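Local structure of diol-dehydratase (Roseburia inulinivorans, 5I2A) at residues 17-22 and 372-377; 7-12 and 364-369. The protein is a glycyl radical enzyme that dehydrates 1,2-propanediol without vitamin B12, probably by way of a radical carried on a glycine of its backbone. All blocks are in the same frame, centred on the assembly; numbering follows the deposited sequence.

Contact 1 (17-22 and 372-377); sequences RLVDHL and EHVFLP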
loop_
_atom_site.group_PDB
_atom_site.type_symbol
_atom_site.label_atom_id
_atom_site.label_comp_id
_atom_site.label_asym_id
_atom_site.label_seq_id
_atom_site.Cartn_x
_atom_site.Cartn_y
_atom_site.Cartn_z
ATOM N N ARG A 17 22.436 -38.288 22.379
ATOM C CA ARG A 17 21.517 -37.886 23.437
ATOM C C ARG A 17 20.724 -36.639 23.020
ATOM O O ARG A 17 19.537 -36.528 23.319
ATOM C CB ARG A 17 22.269 -37.649 24.754
ATOM C CG ARG A 17 22.997 -38.926 25.277
ATOM C CD ARG A 17 23.424 -38.782 26.738
ATOM N NE ARG A 17 24.497 -37.812 26.897
ATOM C CZ ARG A 17 25.791 -38.107 26.813
ATOM N NH1 ARG A 17 26.170 -39.355 26.583
ATOM N NH2 ARG A 17 26.706 -37.160 26.968
ATOM N N LEU A 18 21.383 -35.709 22.336
ATOM C CA LEU A 18 20.678 -34.548 21.783
ATOM C C LEU A 18 19.583 -35.006 20.840
ATOM O O LEU A 18 18.459 -34.513 20.899
ATOM C CB LEU A 18 21.636 -33.612 21.045
ATOM C CG LEU A 18 22.660 -32.942 21.948
ATOM C CD1 LEU A 18 23.717 -32.220 21.123
ATOM C CD2 LEU A 18 21.964 -31.989 22.914
ATOM N N VAL A 19 19.918 -35.958 19.976
ATOM C CA VAL A 19 18.971 -36.447 18.984
ATOM C C VAL A 19 17.754 -37.137 19.618
ATOM O O VAL A 19 16.606 -36.808 19.296
ATOM C CB VAL A 19 19.657 -37.403 17.997
ATOM C CG1 VAL A 19 18.628 -38.169 17.203
ATOM C CG2 VAL A 19 20.574 -36.615 17.065
ATOM N N ASP A 20 18.003 -38.072 20.531
ATOM C CA ASP A 20 16.917 -38.803 21.184
ATOM C C ASP A 20 15.974 -37.856 21.921
ATOM O O ASP A 20 14.772 -38.079 21.963
ATOM C CB ASP A 20 17.472 -39.844 22.164
ATOM C CG ASP A 20 18.185 -40.988 21.461
ATOM O OD1 ASP A 20 17.915 -41.235 20.268
ATOM O OD2 ASP A 20 19.014 -41.641 22.109
ATOM N N HIS A 21 16.527 -36.807 22.510
ATOM C CA HIS A 21 15.694 -35.827 23.190
ATOM C C HIS A 21 14.718 -35.140 22.214
ATOM O O HIS A 21 13.555 -34.947 22.549
ATOM C CB HIS A 21 16.552 -34.787 23.900
ATOM C CG HIS A 21 15.757 -33.765 24.650
ATOM N ND1 HIS A 21 14.992 -34.079 25.753
ATOM C CD2 HIS A 21 15.585 -32.436 24.438
ATOM C CE1 HIS A 21 14.401 -32.985 26.203
ATOM N NE2 HIS A 21 14.741 -31.975 25.421
ATOM N N LEU A 22 15.177 -34.791 21.013
ATOM C CA LEU A 22 14.275 -34.167 20.026
ATOM C C LEU A 22 13.054 -35.027 19.793
ATOM O O LEU A 22 11.956 -34.521 19.637
ATOM C CB LEU A 22 14.966 -33.937 18.668
ATOM C CG LEU A 22 16.077 -32.893 18.587
ATOM C CD1 LEU A 22 16.367 -32.545 17.116
ATOM C CD2 LEU A 22 15.730 -31.638 19.386
ATOM N N GLU A 372 26.420 -37.589 8.639
ATOM C CA GLU A 372 26.589 -38.992 9.008
ATOM C C GLU A 372 26.447 -39.159 10.524
ATOM O O GLU A 372 25.790 -40.077 10.988
ATOM C CB GLU A 372 27.950 -39.509 8.525
ATOM C CG GLU A 372 28.147 -40.989 8.648
ATOM C CD GLU A 372 29.329 -41.477 7.812
ATOM O OE1 GLU A 372 30.236 -40.664 7.507
ATOM O OE2 GLU A 372 29.341 -42.672 7.446
ATOM N N HIS A 373 27.049 -38.249 11.282
ATOM C CA HIS A 373 26.977 -38.279 12.740
ATOM C C HIS A 373 25.543 -38.159 13.261
ATOM O O HIS A 373 25.084 -38.980 14.053
ATOM C CB HIS A 373 27.813 -37.146 13.345
ATOM C CG HIS A 373 29.287 -37.414 13.371
ATOM N ND1 HIS A 373 30.191 -36.525 13.918
ATOM C CD2 HIS A 373 30.019 -38.450 12.901
ATOM C CE1 HIS A 373 31.410 -37.016 13.804
ATOM N NE2 HIS A 373 31.334 -38.183 13.188
ATOM N N VAL A 374 24.841 -37.122 12.820
ATOM C CA VAL A 374 23.517 -36.836 13.351
ATOM C C VAL A 374 22.485 -37.741 12.699
ATOM O O VAL A 374 21.557 -38.186 13.346
ATOM C CB VAL A 374 23.150 -35.344 13.151
ATOM C CG1 VAL A 374 21.739 -35.058 13.632
ATOM C CG2 VAL A 374 24.157 -34.465 13.902
ATOM N N PHE A 375 22.682 -38.012 11.413
ATOM C CA PHE A 375 21.832 -38.899 10.621
ATOM C C PHE A 375 20.335 -38.586 10.731
ATOM O O PHE A 375 19.510 -39.491 10.841
ATOM C CB PHE A 375 22.087 -40.370 10.993
ATOM C CG PHE A 375 22.097 -41.295 9.801
ATOM C CD1 PHE A 375 23.268 -41.535 9.104
ATOM C CD2 PHE A 375 20.931 -41.890 9.357
ATOM C CE1 PHE A 375 23.277 -42.368 8.002
ATOM C CE2 PHE A 375 20.933 -42.718 8.254
ATOM C CZ PHE A 375 22.107 -42.956 7.573
ATOM N N LEU A 376 20.003 -37.299 10.673
ATOM C CA LEU A 376 18.617 -36.834 10.701
ATOM C C LEU A 376 18.255 -36.262 9.321
ATOM O O LEU A 376 19.137 -36.086 8.490
ATOM C CB LEU A 376 18.440 -35.784 11.799
ATOM C CG LEU A 376 18.376 -36.372 13.210
ATOM C CD1 LEU A 376 18.142 -35.252 14.226
ATOM C CD2 LEU A 376 17.288 -37.459 13.297
ATOM N N PRO A 377 16.963 -35.980 9.066
ATOM C CA PRO A 377 16.599 -35.470 7.737
ATOM C C PRO A 377 17.243 -34.131 7.355
ATOM O O PRO A 377 17.591 -33.946 6.203
ATOM C CB PRO A 377 15.083 -35.306 7.840
ATOM C CG PRO A 377 14.679 -36.361 8.820
ATOM C CD PRO A 377 15.770 -36.344 9.849
#
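V19, with L22 one turn further on, packs against V374 and L376 in a small, purely apolar contact between the N-terminal helix 14-22 and the C-terminal end of helix 362-374. V19 contributes the largest share and takes part in two of the three touches. CG2 of V19, lying beside the backbone N, comes within 3.9 Å of CG1 of V374, the two valines meeting at a slant. CG2 of V19 is also 4.0 Å from CD1 of L376, and the valine and leucine face each other tip to tip. In V374, CG1 is anti to the backbone N (chi1 177°), which directs this methyl at V19. L22 adds a looser touch, its CD1 4.3 Å from CD1 of L376. Beta-branched valine suits the middle position: CG2 sits between V374 and L376, while CG1 adds a looser touch on L376. With an alanine at V19, both methyls would be gone, and V374 and L376 would probably lose most of their packing against the N-terminal helix. F375 has positive phi (50°) and ends the helical run, after which the chain turns and presents L376 to the same valine. V321 and W320 of helix 309-323 touch L22 and V374, respectively. Helix 362-374 is the connection of a beta-alpha-beta crossover between neighbouring parallel strands 346-350 and 380-385, and helix 14-22 packs at its C-terminal end and the turn beyond.

Contact 2 (7-12 and 364-369); sequences TPIAKS and SFMCIT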
loop_
_atom_site.group_PDB
_atom_site.type_symbol
_atom_site.label_atom_id
_atom_site.label_comp_id
_atom_site.label_asym_id
_atom_site.label_seq_id
_atom_site.Cartn_x
_atom_site.Cartn_y
_atom_site.Cartn_z
ATOM N N THR A 7 40.254 -36.708 6.631
ATOM C CA THR A 7 39.977 -37.784 7.580
ATOM C C THR A 7 38.770 -37.389 8.438
ATOM O O THR A 7 38.711 -36.272 8.947
ATOM C CB THR A 7 41.192 -38.107 8.493
ATOM O OG1 THR A 7 41.434 -37.017 9.381
ATOM C CG2 THR A 7 42.441 -38.361 7.677
ATOM N N PRO A 8 37.794 -38.299 8.573
ATOM C CA PRO A 8 36.591 -38.058 9.384
ATOM C C PRO A 8 36.923 -37.826 10.855
ATOM O O PRO A 8 37.738 -38.554 11.418
ATOM C CB PRO A 8 35.779 -39.348 9.209
ATOM C CG PRO A 8 36.243 -39.914 7.911
ATOM C CD PRO A 8 37.704 -39.555 7.811
ATOM N N ILE A 9 36.293 -36.823 11.458
ATOM C CA ILE A 9 36.519 -36.474 12.855
ATOM C C ILE A 9 35.542 -37.244 13.744
ATOM O O ILE A 9 34.417 -37.517 13.336
ATOM C CB ILE A 9 36.369 -34.956 13.054
ATOM C CG1 ILE A 9 37.427 -34.221 12.228
ATOM C CG2 ILE A 9 36.497 -34.577 14.502
ATOM C CD1 ILE A 9 37.146 -32.747 12.053
ATOM N N ALA A 10 35.980 -37.627 14.941
ATOM C CA ALA A 10 35.177 -38.486 15.805
ATOM C C ALA A 10 33.885 -37.810 16.238
ATOM O O ALA A 10 33.785 -36.581 16.268
ATOM C CB ALA A 10 35.981 -38.916 17.039
ATOM N N LYS A 11 32.904 -38.635 16.563
ATOM C CA LYS A 11 31.612 -38.178 17.019
ATOM C C LYS A 11 31.528 -38.181 18.545
ATOM O O LYS A 11 31.760 -39.207 19.176
ATOM C CB LYS A 11 30.509 -39.061 16.427
ATOM C CG LYS A 11 29.096 -38.717 16.924
ATOM C CD LYS A 11 28.023 -39.411 16.096
ATOM C CE LYS A 11 27.285 -40.457 16.882
ATOM N NZ LYS A 11 25.911 -40.673 16.355
ATOM N N SER A 12 31.181 -37.037 19.124
ATOM C CA SER A 12 30.951 -36.926 20.564
ATOM C C SER A 12 29.720 -37.708 21.028
ATOM O O SER A 12 28.736 -37.829 20.295
ATOM C CB SER A 12 30.803 -35.458 20.960
ATOM O OG SER A 12 30.302 -35.329 22.278
ATOM N N SER A 364 34.035 -28.316 4.302
ATOM C CA SER A 364 33.310 -29.064 3.274
ATOM C C SER A 364 33.154 -30.542 3.697
ATOM O O SER A 364 32.055 -31.107 3.644
ATOM C CB SER A 364 34.019 -28.982 1.911
ATOM O OG SER A 364 34.360 -27.655 1.561
ATOM N N PHE A 365 34.252 -31.156 4.132
ATOM C CA PHE A 365 34.212 -32.544 4.603
ATOM C C PHE A 365 33.461 -32.662 5.927
ATOM O O PHE A 365 32.711 -33.608 6.135
ATOM C CB PHE A 365 35.633 -33.115 4.745
ATOM C CG PHE A 365 36.364 -33.243 3.435
ATOM C CD1 PHE A 365 36.240 -34.381 2.660
ATOM C CD2 PHE A 365 37.153 -32.217 2.969
ATOM C CE1 PHE A 365 36.898 -34.486 1.453
ATOM C CE2 PHE A 365 37.814 -32.323 1.763
ATOM C CZ PHE A 365 37.679 -33.452 1.000
ATOM N N MET A 366 33.648 -31.697 6.821
ATOM C CA MET A 366 33.047 -31.803 8.147
ATOM C C MET A 366 31.519 -31.688 8.103
ATOM O O MET A 366 30.834 -32.271 8.938
ATOM C CB MET A 366 33.653 -30.761 9.080
ATOM C CG MET A 366 35.144 -31.071 9.367
ATOM S SD MET A 366 36.094 -29.709 10.064
ATOM C CE MET A 366 35.257 -29.572 11.627
ATOM N N CYS A 367 30.993 -30.968 7.112
ATOM C CA CYS A 367 29.544 -30.889 6.914
ATOM C C CYS A 367 28.982 -32.250 6.495
ATOM O O CYS A 367 27.932 -32.677 6.963
ATOM C CB CYS A 367 29.207 -29.814 5.875
ATOM S SG CYS A 367 29.519 -28.121 6.449
ATOM N N ILE A 368 29.695 -32.940 5.617
ATOM C CA ILE A 368 29.298 -34.282 5.225
ATOM C C ILE A 368 29.339 -35.241 6.438
ATOM O O ILE A 368 28.440 -36.052 6.643
ATOM C CB ILE A 368 30.196 -34.813 4.099
ATOM C CG1 ILE A 368 30.014 -33.969 2.838
ATOM C CG2 ILE A 368 29.882 -36.263 3.805
ATOM C CD1 ILE A 368 30.940 -34.346 1.700
ATOM N N THR A 369 30.375 -35.111 7.254
ATOM C CA THR A 369 30.522 -35.948 8.441
ATOM C C THR A 369 29.376 -35.682 9.411
ATOM O O THR A 369 28.835 -36.608 10.025
ATOM C CB THR A 369 31.881 -35.705 9.141
ATOM O OG1 THR A 369 32.950 -36.151 8.295
ATOM C CG2 THR A 369 31.959 -36.462 10.465
HETATM O O HOH W 1 34.906 -34.928 9.857
#
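I9 has CG1 beside its backbone N (chi1 -62°) and runs on extended, while M366 bends at chi3 (65°), and together these torsions set the CD1 methyl of I9 in the bend of the methionine's CG-SD-CE chain, touching all three atoms. I9 CD1 lies 3.7 Å from both M366 CG and M366 CE and 3.8 Å from M366 SD, the two side chains crossing at an angle. Methionine suits this place because its unbranched thioether can curl around a neighbour's methyl, and isoleucine supplies a slender ethyl arm to meet it. T369 adds packing of its own, with CG2 3.9 Å from the carbonyl O of I9. The polar link is a bridging water, which accepts the backbone N-H of I9 at 2.8 Å and lies 2.8 Å from T369 OG1; no direct hydrogen bond joins residues 7-12 to residues 364-369. Threonine can do both jobs, having a methyl and a hydroxyl on one carbon. P8 lies at the margin, its CA 4.3 Å from T369 OG1. The hydroxyl is also hydrogen-bonded to R396 of helix 391-402. Around this contact, helix 309-323 touches I9 and T369 through Q313 and M366 through A312, helix 391-402 packs L393 on F365 and I368, and C367 rests on L347 and V349 of strand 346-350, so helix 362-374 lies between the N-terminal segment and the sheet.

Contacts 1 and 2 have their centres 15 Å apart and use successive parts of helix 362-374: residues 364-369 meet the irregular N-terminal segment 7-12, and 372-377, the end of the helix and the turn after it, meet helix 14-22. Along the chain the order is 7-12, 17-22, 364-369, 372-377. The two contacts touch where K11 of segment 7-12 reaches H373 of segment 372-377, K11 NZ probably hydrogen-bonding to H373 O at 3.0 Å. Helix 309-323 flanks both. The shared helix links parallel strands 346-350 and 380-385 of the mixed sheet, so both contacts fasten the N-terminal residues to one crossover helix some 350 residues later.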